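Local coordinates for periplasmic binding protein (Mycobacterium smegmatis, PDB 4MDY) that probably binds an iron-containing solute outside the membrane and delivers it to an ABC transporter, at residues Asn85-Glu90 and Ala113-Ile118; Pro97-Ala102 and Pro120-Thr125; Leu178-Thr183 and Ser222-Ala227; Val229-Thr234 and Ile261-Glu266. All blocks are in the same frame, centred on the assembly; numbering follows the deposited sequence.

Contact 1 (Asn85-Glu90 and Ala113-Ile118); sequences NGIPVE and AKLSEI
Ile118 N donates to Leu115 O over 2.9 Å at the end of the segment, and the ends of both side chains reach Val89. The contact lies in an alpha/beta lobe of the periplasmic binding protein fold, where helix 89-94, strand 99-102 and helix 109-116 follow one another. Val89, just after the N-cap Pro88, divides its two methyls between the partners. CG2 meets Leu115 CD2 at 4.0 Å, while CG1, held anti to the backbone N (chi1 172°), meets Ile118 CD1 at the same 4.0 Å. The CD1 methyl of Ile118 also lies 3.7 Å from Val89 O. A third apolar branch, Ile87 CG2, approaches Leu115 CD2 at 4.2 Å, so Leu115 CD2 meets both Val89 and Ile87. Leu115 and Ile118 both rest on Ile100 of the sheet as well, and Ile92 of helix 89-94 touches Ile87 and Leu115. No hydrogen bond joins the segments, so apolar packing alone connects them near the surface. At the solvent-facing margin Lys114 sends NZ away to a salt bridge with Asp110 OD2, and only its CB approaches Val89 CG1, at 4.4 Å.

Contact 2 (Pro97-Ala102 and Pro120-Thr125); sequences PDLIVA and PTVAQT
Three backbone hydrogen bonds tie Ile100 and Ala102 to Pro120 and Val122 in parallel ladder fashion. Ile100 uses both its polar atoms: its N donates to Pro120 O over 2.9 Å, and its O accepts from Val122 N over 2.8 Å at a nearly straight 167°. Val122 is spent in the same way, since its O takes Ala102 N at 2.8 Å with a more bent N-H...O angle of 154°. A CA-H...O contact adds to the grip on one carbonyl, Thr121 CA lying 3.2 Å from Ile100 O.

Apolar contacts fill one face. Leu99 has CG anti to its backbone N (chi1 -175°), which carries CD1 across to Val122 CG2 at 3.9 Å and to Pro120 CB at 4.1 Å. Val101 and Val122 project on this side too, where helix 134-144 covers them through Ile140, Ile141 and Ala144.

The other face is mixed. Thr121 OG1 lies 3.7 Å from Ile100 CB, a packing contact, and the hydroxyl finds its hydrogen bond at Ala119 O. Leu115 of helix 109-116 lies against both Ile100 and Thr121. Farther along, Gln124 NE2 bonds to Leu107 O, on the connection between the strands. Strand, covering helix and parallel neighbouring strand together make a classic beta-alpha-beta crossover.

Contact 3 (Leu178-Thr183 and Ser222-Ala227); sequences LLLGGT and SVLDGA
Leu178 lays its CD1 methyl over the bend that follows helix 220-224, 3.9 Å from Ala227 CB and 4.1 Å from Leu224 CA. Its CG also approaches Ala227 CB, at 4.1 Å, so two carbons of the leucine bear on the one alanine methyl. The same CD1 lies 4.2 Å from Leu224 CG. The extended end of Leu178 (chi2 169°) is what carries this methyl forward from the strand to the turn.

Two residues along strand 176-181, Leu180 comes off the same face. Its CD1 and Leu224 CD2 reach toward each other and meet tip to tip at 3.9 Å. Leu224 is therefore shared: its CA and CG serve Leu178, and its far methyl serves Leu180.

The partner surface is shaped by a type I turn from Leu224 to Ala227, in which Ala227 N donates to Leu224 O over 3.2 Å. This turn leads from helix 220-224 toward strand 229-233, the parallel neighbour of strand 176-181 in the sheet. The contact thus packs the end of a connecting helix against the sheet of an alpha/beta lobe. Leu209, Val211 and Leu230 add to the cover of Leu178, Ile215 and Leu252 lie on Leu224, and Asp225 OD1, in the turn, accepts from Ala253 N.

No hydrogen bond or charge crosses between the segments. Contact between them rests on dispersion between aliphatic carbons and on burial, so here shape, rather than directional bonding, probably governs the fit.

Contact 4 (Val229-Thr234 and Ile261-Glu266); sequences VLIWTT and IFTTKE
Thr234 and Thr263 bond reciprocally, each hydroxyl to the other's carbonyl. Thr263 OG1 donates to Thr234 O over 2.7 Å, and Thr234 OG1 donates to Thr263 O over 2.8 Å. Both bonds lie in the carbonyl plane, on a lone pair. In each threonine OG1 sits between backbone N and carbonyl carbon, which turns it toward the other segment. Beside this pair Trp232 and Phe262 point the same way. Phe262 CE1 lies over one face of the indole, 3.6 Å from Trp232 CD1, but the near-parallel rings are slid apart, with planes at 25°, and barely overlap. Ile261 O borders the indole edge in plane. On the other face of the sheet Ile261 CD1 presses on Val229 CG2 at 3.6 Å.

The backbones that carry these side chains form a parallel ladder, in which Ile261 N meets Leu230 O and Trp232 N meets Ile261 O, each at 2.8 Å. Thr263 N extends it to Trp232 O at 3.1 Å. Strand 260-262 lies at one edge of the four-stranded parallel sheet of this alpha/beta lobe, next to strand 229-233.

Farther out, Asn260 OD1 receives Trp232 NE1, and Leu180 O receives Thr233 OG1. Helix 237-244 packs on the side of the sheet that carries the aromatic pair, Leu243 against Trp232 and Arg240 against Phe262. Thr264 caps helix 265-273, its OG1 bonded to Leu267 N, and Lys265 NZ reaches Gly59 O.

The contacts form two pairs on opposite sides of the chain's centre, contacts 1 and 2 lying 33 to 39 Å, centre to centre, from contacts 3 and 4. In the first pair the surface contact 1 sits against the buried strands of contact 2: helix 109-116 belongs to the former and lies on the latter. Contacts 3 and 4, both buried, share one sheet, whose strands 176-181 and 229-233 are neighbours. Chemistry follows position. Where helix ends or turns pack, in contacts 1 and 3, only apolar groups join the segments. The strand pairs of contacts 2 and 4 have parallel backbone ladders, and only contact 4 adds side-chain hydrogen bonds and an aromatic pair between its two segments.

Contact 1 (Asn85-Glu90 and Ala113-Ile118)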
loop_
_atom_site.group_PDB
_atom_site.type_symbol
_atom_site.label_atom_id
_atom_site.label_comp_id
_atom_site.label_asym_id
_atom_site.label_seq_id
_atom_site.Cartn_x
_atom_site.Cartn_y
_atom_site.Cartn_z
ATOM N N ASN A 85 -17.369 10.146 -3.520
ATOM C CA ASN A 85 -18.749 9.699 -3.716
ATOM C C ASN A 85 -18.797 8.359 -4.423
ATOM O O ASN A 85 -19.599 8.158 -5.332
ATOM C CB ASN A 85 -19.534 10.740 -4.517
ATOM C CG ASN A 85 -19.583 12.084 -3.829
ATOM O OD1 ASN A 85 -19.423 13.124 -4.466
ATOM N ND2 ASN A 85 -19.800 12.072 -2.518
ATOM N N GLY A 86 -17.939 7.442 -3.995
ATOM C CA GLY A 86 -17.829 6.134 -4.635
ATOM C C GLY A 86 -17.112 6.214 -5.971
ATOM O O GLY A 86 -16.597 7.270 -6.358
ATOM N N ILE A 87 -17.086 5.094 -6.687
ATOM C CA ILE A 87 -16.380 5.032 -7.958
ATOM C C ILE A 87 -17.133 5.918 -8.947
ATOM O O ILE A 87 -18.338 5.733 -9.137
ATOM C CB ILE A 87 -16.283 3.586 -8.479
ATOM C CG1 ILE A 87 -15.442 2.741 -7.512
ATOM C CG2 ILE A 87 -15.672 3.556 -9.872
ATOM C CD1 ILE A 87 -15.685 1.254 -7.629
ATOM N N PRO A 88 -16.440 6.906 -9.547
ATOM C CA PRO A 88 -17.110 7.840 -10.454
ATOM C C PRO A 88 -17.334 7.219 -11.831
ATOM O O PRO A 88 -16.522 7.391 -12.740
ATOM C CB PRO A 88 -16.137 9.024 -10.512
ATOM C CG PRO A 88 -14.797 8.414 -10.291
ATOM C CD PRO A 88 -15.010 7.233 -9.380
ATOM N N VAL A 89 -18.449 6.511 -11.977
ATOM C CA VAL A 89 -18.718 5.731 -13.183
ATOM C C VAL A 89 -18.856 6.627 -14.416
ATOM O O VAL A 89 -18.290 6.315 -15.470
ATOM C CB VAL A 89 -19.965 4.834 -13.011
ATOM C CG1 VAL A 89 -20.356 4.172 -14.330
ATOM C CG2 VAL A 89 -19.697 3.775 -11.947
ATOM N N GLU A 90 -19.583 7.739 -14.275
ATOM C CA GLU A 90 -19.818 8.652 -15.398
ATOM C C GLU A 90 -18.521 9.299 -15.875
ATOM O O GLU A 90 -18.309 9.439 -17.080
ATOM C CB GLU A 90 -20.841 9.743 -15.035
ATOM C CG GLU A 90 -22.238 9.238 -14.684
ATOM C CD GLU A 90 -23.033 8.708 -15.873
ATOM O OE1 GLU A 90 -22.523 8.712 -17.020
ATOM O OE2 GLU A 90 -24.189 8.280 -15.654
ATOM N N ALA A 113 -20.646 -4.494 -12.739
ATOM C CA ALA A 113 -21.494 -4.606 -13.935
ATOM C C ALA A 113 -21.540 -3.284 -14.713
ATOM O O ALA A 113 -21.423 -3.264 -15.942
ATOM C CB ALA A 113 -22.899 -5.065 -13.556
ATOM N N LYS A 114 -21.668 -2.179 -13.986
ATOM C CA LYS A 114 -21.679 -0.844 -14.591
ATOM C C LYS A 114 -20.371 -0.479 -15.304
ATOM O O LYS A 114 -20.389 0.094 -16.402
ATOM C CB LYS A 114 -21.987 0.204 -13.526
ATOM C CG LYS A 114 -23.398 0.119 -12.975
ATOM C CD LYS A 114 -23.584 1.081 -11.819
ATOM C CE LYS A 114 -25.031 1.118 -11.368
ATOM N NZ LYS A 114 -25.170 1.716 -10.012
ATOM N N LEU A 115 -19.241 -0.801 -14.676
ATOM C CA LEU A 115 -17.934 -0.538 -15.280
ATOM C C LEU A 115 -17.677 -1.463 -16.473
ATOM O O LEU A 115 -17.066 -1.049 -17.460
ATOM C CB LEU A 115 -16.813 -0.685 -14.239
ATOM C CG LEU A 115 -16.797 0.327 -13.087
ATOM C CD1 LEU A 115 -15.693 -0.042 -12.099
ATOM C CD2 LEU A 115 -16.615 1.758 -13.572
ATOM N N SER A 116 -18.156 -2.706 -16.388
ATOM C CA SER A 116 -17.942 -3.677 -17.462
ATOM C C SER A 116 -18.646 -3.270 -18.743
ATOM O O SER A 116 -18.207 -3.631 -19.828
ATOM C CB SER A 116 -18.396 -5.069 -17.040
ATOM O OG SER A 116 -17.563 -5.524 -15.996
ATOM N N GLU A 117 -19.737 -2.519 -18.606
ATOM C CA GLU A 117 -20.419 -1.940 -19.761
ATOM C C GLU A 117 -19.522 -0.946 -20.499
ATOM O O GLU A 117 -19.666 -0.750 -21.699
ATOM C CB GLU A 117 -21.706 -1.251 -19.316
ATOM C CG GLU A 117 -22.659 -0.957 -20.448
ATOM C CD GLU A 117 -23.970 -0.390 -19.952
ATOM O OE1 GLU A 117 -23.947 0.607 -19.194
ATOM O OE2 GLU A 117 -25.022 -0.946 -20.318
ATOM N N ILE A 118 -18.585 -0.337 -19.776
ATOM C CA ILE A 118 -17.676 0.644 -20.361
ATOM C C ILE A 118 -16.480 -0.050 -21.000
ATOM O O ILE A 118 -16.136 0.220 -22.156
ATOM C CB ILE A 118 -17.196 1.661 -19.304
ATOM C CG1 ILE A 118 -18.401 2.335 -18.638
ATOM C CG2 ILE A 118 -16.282 2.708 -19.937
ATOM C CD1 ILE A 118 -18.068 3.090 -17.368
#

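Contact 2 (Pro97-Ala102 and Pro120-Thr125)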
loop_
_atom_site.group_PDB
_atom_site.type_symbol
_atom_site.label_atom_id
_atom_site.label_comp_id
_atom_site.label_asym_id
_atom_site.label_seq_id
_atom_site.Cartn_x
_atom_site.Cartn_y
_atom_site.Cartn_z
ATOM N N PRO A 97 -12.005 4.451 -21.667
ATOM C CA PRO A 97 -10.887 3.535 -21.464
ATOM C C PRO A 97 -11.107 2.248 -22.239
ATOM O O PRO A 97 -12.221 1.994 -22.692
ATOM C CB PRO A 97 -10.936 3.270 -19.967
ATOM C CG PRO A 97 -12.381 3.397 -19.610
ATOM C CD PRO A 97 -12.969 4.408 -20.555
ATOM N N ASP A 98 -10.051 1.464 -22.420
ATOM C CA ASP A 98 -10.207 0.084 -22.887
ATOM C C ASP A 98 -9.861 -0.938 -21.790
ATOM O O ASP A 98 -9.988 -2.137 -22.000
ATOM C CB ASP A 98 -9.436 -0.171 -24.191
ATOM C CG ASP A 98 -7.927 -0.018 -24.050
ATOM O OD1 ASP A 98 -7.429 0.332 -22.954
ATOM O OD2 ASP A 98 -7.226 -0.244 -25.068
ATOM N N LEU A 99 -9.430 -0.452 -20.623
ATOM C CA LEU A 99 -9.286 -1.297 -19.434
ATOM C C LEU A 99 -9.497 -0.464 -18.183
ATOM O O LEU A 99 -8.950 0.639 -18.055
ATOM C CB LEU A 99 -7.907 -1.957 -19.373
ATOM C CG LEU A 99 -7.708 -2.961 -18.219
ATOM C CD1 LEU A 99 -8.533 -4.225 -18.421
ATOM C CD2 LEU A 99 -6.246 -3.345 -18.071
ATOM N N ILE A 100 -10.290 -0.994 -17.263
ATOM C CA ILE A 100 -10.519 -0.355 -15.983
ATOM C C ILE A 100 -9.975 -1.268 -14.898
ATOM O O ILE A 100 -10.440 -2.398 -14.742
ATOM C CB ILE A 100 -12.016 -0.077 -15.744
ATOM C CG1 ILE A 100 -12.565 0.852 -16.839
ATOM C CG2 ILE A 100 -12.233 0.567 -14.381
ATOM C CD1 ILE A 100 -14.077 0.885 -16.908
ATOM N N VAL A 101 -8.992 -0.778 -14.155
ATOM C CA VAL A 101 -8.421 -1.527 -13.058
ATOM C C VAL A 101 -9.016 -1.030 -11.748
ATOM O O VAL A 101 -8.832 0.140 -11.366
ATOM C CB VAL A 101 -6.889 -1.411 -13.041
ATOM C CG1 VAL A 101 -6.313 -2.243 -11.912
ATOM C CG2 VAL A 101 -6.309 -1.865 -14.371
ATOM N N ALA A 102 -9.739 -1.926 -11.070
ATOM C CA ALA A 102 -10.433 -1.587 -9.838
ATOM C C ALA A 102 -10.339 -2.713 -8.812
ATOM O O ALA A 102 -11.346 -3.280 -8.385
ATOM C CB ALA A 102 -11.885 -1.227 -10.126
ATOM N N PRO A 120 -13.575 -3.787 -20.334
ATOM C CA PRO A 120 -13.104 -4.861 -19.468
ATOM C C PRO A 120 -12.582 -4.306 -18.145
ATOM O O PRO A 120 -11.790 -3.357 -18.132
ATOM C CB PRO A 120 -11.984 -5.492 -20.286
ATOM C CG PRO A 120 -12.405 -5.284 -21.701
ATOM C CD PRO A 120 -13.088 -3.938 -21.716
ATOM N N THR A 121 -13.049 -4.886 -17.047
ATOM C CA THR A 121 -12.807 -4.351 -15.721
ATOM C C THR A 121 -12.173 -5.439 -14.860
ATOM O O THR A 121 -12.667 -6.572 -14.811
ATOM C CB THR A 121 -14.123 -3.839 -15.107
ATOM O OG1 THR A 121 -14.592 -2.716 -15.867
ATOM C CG2 THR A 121 -13.946 -3.422 -13.658
ATOM N N VAL A 122 -11.069 -5.088 -14.205
ATOM C CA VAL A 122 -10.334 -6.014 -13.343
ATOM C C VAL A 122 -10.702 -5.720 -11.895
ATOM O O VAL A 122 -10.416 -4.630 -11.384
ATOM C CB VAL A 122 -8.802 -5.876 -13.510
ATOM C CG1 VAL A 122 -8.079 -6.959 -12.708
ATOM C CG2 VAL A 122 -8.400 -5.944 -14.975
ATOM N N ALA A 123 -11.331 -6.700 -11.247
ATOM C CA ALA A 123 -11.767 -6.592 -9.859
ATOM C C ALA A 123 -10.806 -7.279 -8.898
ATOM O O ALA A 123 -9.898 -8.018 -9.305
ATOM C CB ALA A 123 -13.157 -7.200 -9.699
ATOM N N GLN A 124 -11.036 -7.039 -7.612
ATOM C CA GLN A 124 -10.358 -7.769 -6.552
ATOM C C GLN A 124 -10.528 -9.277 -6.777
ATOM O O GLN A 124 -11.508 -9.726 -7.385
ATOM C CB GLN A 124 -10.886 -7.362 -5.172
ATOM C CG GLN A 124 -12.344 -7.721 -4.893
ATOM C CD GLN A 124 -13.329 -6.624 -5.265
ATOM O OE1 GLN A 124 -13.088 -5.825 -6.175
ATOM N NE2 GLN A 124 -14.447 -6.581 -4.556
ATOM N N THR A 125 -9.567 -10.052 -6.308
ATOM C CA THR A 125 -9.555 -11.486 -6.612
ATOM C C THR A 125 -10.474 -12.281 -5.697
ATOM O O THR A 125 -11.043 -13.292 -6.113
ATOM C CB THR A 125 -8.132 -12.065 -6.515
ATOM O OG1 THR A 125 -7.535 -11.655 -5.287
ATOM C CG2 THR A 125 -7.275 -11.565 -7.645
#

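Contact 3 (Leu178-Thr183 and Ser222-Ala227)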
loop_
_atom_site.group_PDB
_atom_site.type_symbol
_atom_site.label_atom_id
_atom_site.label_comp_id
_atom_site.label_asym_id
_atom_site.label_seq_id
_atom_site.Cartn_x
_atom_site.Cartn_y
_atom_site.Cartn_z
ATOM N N LEU A 178 5.834 -3.113 16.426
ATOM C CA LEU A 178 4.459 -2.707 16.164
ATOM C C LEU A 178 4.472 -1.612 15.108
ATOM O O LEU A 178 5.359 -0.750 15.097
ATOM C CB LEU A 178 3.774 -2.192 17.434
ATOM C CG LEU A 178 3.404 -3.210 18.519
ATOM C CD1 LEU A 178 3.000 -2.490 19.797
ATOM C CD2 LEU A 178 2.281 -4.126 18.057
ATOM N N LEU A 179 3.481 -1.668 14.222
ATOM C CA LEU A 179 3.297 -0.694 13.172
ATOM C C LEU A 179 2.032 0.103 13.470
ATOM O O LEU A 179 0.917 -0.425 13.394
ATOM C CB LEU A 179 3.182 -1.393 11.820
ATOM C CG LEU A 179 2.988 -0.473 10.618
ATOM C CD1 LEU A 179 4.199 0.437 10.458
ATOM C CD2 LEU A 179 2.747 -1.285 9.355
ATOM N N LEU A 180 2.224 1.381 13.784
ATOM C CA LEU A 180 1.182 2.216 14.363
ATOM C C LEU A 180 0.838 3.384 13.459
ATOM O O LEU A 180 1.674 3.851 12.695
ATOM C CB LEU A 180 1.641 2.745 15.728
ATOM C CG LEU A 180 2.110 1.682 16.740
ATOM C CD1 LEU A 180 2.559 2.332 18.035
ATOM C CD2 LEU A 180 1.011 0.664 17.009
ATOM N N GLY A 181 -0.399 3.854 13.563
ATOM C CA GLY A 181 -0.850 5.013 12.810
ATOM C C GLY A 181 -0.203 6.279 13.343
ATOM O O GLY A 181 0.182 6.349 14.511
ATOM N N GLY A 182 -0.079 7.278 12.475
ATOM C CA GLY A 182 0.604 8.528 12.818
ATOM C C GLY A 182 -0.228 9.485 13.655
ATOM O O GLY A 182 0.298 10.476 14.162
ATOM N N THR A 183 -1.525 9.203 13.776
ATOM C CA THR A 183 -2.436 9.984 14.613
ATOM C C THR A 183 -3.217 9.077 15.571
ATOM O O THR A 183 -3.453 7.895 15.286
ATOM C CB THR A 183 -3.423 10.800 13.753
ATOM O OG1 THR A 183 -4.210 9.918 12.944
ATOM C CG2 THR A 183 -2.676 11.772 12.840
ATOM N N SER A 222 -0.063 -1.097 28.466
ATOM C CA SER A 222 -0.138 -2.552 28.540
ATOM C C SER A 222 0.315 -3.227 27.228
ATOM O O SER A 222 1.032 -4.219 27.252
ATOM C CB SER A 222 -1.578 -2.957 28.901
ATOM O OG SER A 222 -1.804 -4.335 28.715
ATOM N N VAL A 223 -0.090 -2.672 26.089
ATOM C CA VAL A 223 0.229 -3.272 24.793
ATOM C C VAL A 223 1.564 -2.813 24.213
ATOM O O VAL A 223 2.368 -3.646 23.757
ATOM C CB VAL A 223 -0.883 -2.992 23.771
ATOM C CG1 VAL A 223 -0.544 -3.626 22.425
ATOM C CG2 VAL A 223 -2.210 -3.518 24.290
ATOM N N LEU A 224 1.790 -1.500 24.219
ATOM C CA LEU A 224 2.954 -0.907 23.557
ATOM C C LEU A 224 4.267 -1.166 24.293
ATOM O O LEU A 224 5.318 -1.258 23.661
ATOM C CB LEU A 224 2.766 0.603 23.310
ATOM C CG LEU A 224 2.039 0.986 22.015
ATOM C CD1 LEU A 224 0.670 0.349 21.931
ATOM C CD2 LEU A 224 1.930 2.499 21.859
ATOM N N ASP A 225 4.221 -1.305 25.616
ATOM C CA ASP A 225 5.448 -1.594 26.362
ATOM C C ASP A 225 5.921 -3.033 26.139
ATOM O O ASP A 225 6.994 -3.403 26.598
ATOM C CB ASP A 225 5.292 -1.278 27.855
ATOM C CG ASP A 225 5.273 0.226 28.143
ATOM O OD1 ASP A 225 5.822 1.013 27.338
ATOM O OD2 ASP A 225 4.717 0.617 29.192
ATOM N N GLY A 226 5.127 -3.832 25.426
ATOM C CA GLY A 226 5.547 -5.177 25.017
ATOM C C GLY A 226 6.471 -5.227 23.803
ATOM O O GLY A 226 6.989 -6.295 23.469
ATOM N N ALA A 227 6.679 -4.084 23.144
ATOM C CA ALA A 227 7.461 -4.022 21.903
ATOM C C ALA A 227 8.854 -3.442 22.125
ATOM O O ALA A 227 9.068 -2.626 23.032
ATOM C CB ALA A 227 6.720 -3.210 20.850
#

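Contact 4 (Val229-Thr234 and Ile261-Glu266)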
loop_
_atom_site.group_PDB
_atom_site.type_symbol
_atom_site.label_atom_id
_atom_site.label_comp_id
_atom_site.label_asym_id
_atom_site.label_seq_id
_atom_site.Cartn_x
_atom_site.Cartn_y
_atom_site.Cartn_z
ATOM N N VAL A 229 10.428 -1.974 19.409
ATOM C CA VAL A 229 10.420 -0.817 18.527
ATOM C C VAL A 229 8.983 -0.520 18.095
ATOM O O VAL A 229 8.219 -1.437 17.791
ATOM C CB VAL A 229 11.340 -1.032 17.291
ATOM C CG1 VAL A 229 10.933 -2.265 16.491
ATOM C CG2 VAL A 229 11.355 0.194 16.387
ATOM N N LEU A 230 8.619 0.761 18.108
ATOM C CA LEU A 230 7.324 1.215 17.605
ATOM C C LEU A 230 7.566 2.048 16.363
ATOM O O LEU A 230 8.370 2.979 16.376
ATOM C CB LEU A 230 6.582 2.069 18.640
ATOM C CG LEU A 230 6.397 1.480 20.032
ATOM C CD1 LEU A 230 5.640 2.474 20.898
ATOM C CD2 LEU A 230 5.669 0.147 19.983
ATOM N N ILE A 231 6.859 1.707 15.292
ATOM C CA ILE A 231 6.953 2.421 14.032
ATOM C C ILE A 231 5.657 3.187 13.869
ATOM O O ILE A 231 4.619 2.604 13.602
ATOM C CB ILE A 231 7.170 1.441 12.854
ATOM C CG1 ILE A 231 8.382 0.542 13.130
ATOM C CG2 ILE A 231 7.351 2.201 11.550
ATOM C CD1 ILE A 231 8.470 -0.672 12.231
ATOM N N TRP A 232 5.718 4.497 14.078
ATOM C CA TRP A 232 4.545 5.348 13.925
ATOM C C TRP A 232 4.574 5.950 12.527
ATOM O O TRP A 232 5.554 6.598 12.147
ATOM C CB TRP A 232 4.563 6.477 14.943
ATOM C CG TRP A 232 4.679 6.057 16.371
ATOM C CD1 TRP A 232 5.827 5.727 17.045
ATOM C CD2 TRP A 232 3.614 5.953 17.320
ATOM N NE1 TRP A 232 5.537 5.421 18.353
ATOM C CE2 TRP A 232 4.186 5.547 18.549
ATOM C CE3 TRP A 232 2.229 6.154 17.252
ATOM C CZ2 TRP A 232 3.424 5.356 19.700
ATOM C CZ3 TRP A 232 1.472 5.971 18.400
ATOM C CH2 TRP A 232 2.073 5.574 19.611
ATOM N N THR A 233 3.503 5.758 11.764
ATOM C CA THR A 233 3.483 6.211 10.377
ATOM C C THR A 233 3.033 7.670 10.297
ATOM O O THR A 233 2.021 8.009 9.673
ATOM C CB THR A 233 2.633 5.290 9.484
ATOM O OG1 THR A 233 1.292 5.218 9.984
ATOM C CG2 THR A 233 3.260 3.885 9.450
ATOM N N THR A 234 3.808 8.523 10.958
ATOM C CA THR A 234 3.620 9.965 10.909
ATOM C C THR A 234 3.885 10.491 9.502
ATOM O O THR A 234 4.692 9.920 8.766
ATOM C CB THR A 234 4.564 10.682 11.900
ATOM O OG1 THR A 234 5.899 10.176 11.760
ATOM C CG2 THR A 234 4.099 10.475 13.324
ATOM N N ILE A 261 10.149 5.087 16.130
ATOM C CA ILE A 261 10.449 5.564 14.802
ATOM C C ILE A 261 9.252 6.381 14.321
ATOM O O ILE A 261 8.132 5.873 14.245
ATOM C CB ILE A 261 10.720 4.403 13.826
ATOM C CG1 ILE A 261 11.962 3.622 14.271
ATOM C CG2 ILE A 261 10.917 4.934 12.416
ATOM C CD1 ILE A 261 12.171 2.304 13.565
ATOM N N PHE A 262 9.494 7.648 14.010
ATOM C CA PHE A 262 8.477 8.499 13.417
ATOM C C PHE A 262 8.854 8.673 11.948
ATOM O O PHE A 262 9.841 9.331 11.618
ATOM C CB PHE A 262 8.381 9.847 14.141
ATOM C CG PHE A 262 8.061 9.723 15.612
ATOM C CD1 PHE A 262 6.782 9.381 16.035
ATOM C CD2 PHE A 262 9.042 9.933 16.573
ATOM C CE1 PHE A 262 6.481 9.265 17.387
ATOM C CE2 PHE A 262 8.748 9.812 17.919
ATOM C CZ PHE A 262 7.467 9.484 18.328
ATOM N N THR A 263 8.073 8.048 11.070
ATOM C CA THR A 263 8.392 8.025 9.654
ATOM C C THR A 263 8.309 9.420 9.052
ATOM O O THR A 263 7.558 10.280 9.523
ATOM C CB THR A 263 7.436 7.114 8.865
ATOM O OG1 THR A 263 6.091 7.597 9.003
ATOM C CG2 THR A 263 7.534 5.667 9.355
ATOM N N THR A 264 9.088 9.625 7.999
ATOM C CA THR A 264 8.868 10.747 7.104
ATOM C C THR A 264 7.568 10.516 6.343
ATOM O O THR A 264 7.057 9.389 6.278
ATOM C CB THR A 264 9.999 10.888 6.073
ATOM O OG1 THR A 264 10.091 9.691 5.288
ATOM C CG2 THR A 264 11.335 11.167 6.757
ATOM N N LYS A 265 7.032 11.572 5.752
ATOM C CA LYS A 265 5.850 11.431 4.908
ATOM C C LYS A 265 6.053 10.383 3.804
ATOM O O LYS A 265 5.153 9.579 3.534
ATOM C CB LYS A 265 5.479 12.762 4.265
ATOM C CG LYS A 265 4.171 12.706 3.495
ATOM C CD LYS A 265 4.010 13.907 2.595
ATOM C CE LYS A 265 2.597 14.026 2.073
ATOM N NZ LYS A 265 2.516 15.181 1.147
ATOM N N GLU A 266 7.223 10.393 3.168
ATOM C CA GLU A 266 7.455 9.489 2.041
ATOM C C GLU A 266 7.493 8.040 2.512
ATOM O O GLU A 266 6.948 7.162 1.854
ATOM C CB GLU A 266 8.735 9.829 1.266
ATOM C CG GLU A 266 8.648 9.356 -0.183
ATOM C CD GLU A 266 9.982 9.194 -0.878
ATOM O OE1 GLU A 266 11.033 9.504 -0.271
ATOM O OE2 GLU A 266 9.968 8.751 -2.048
#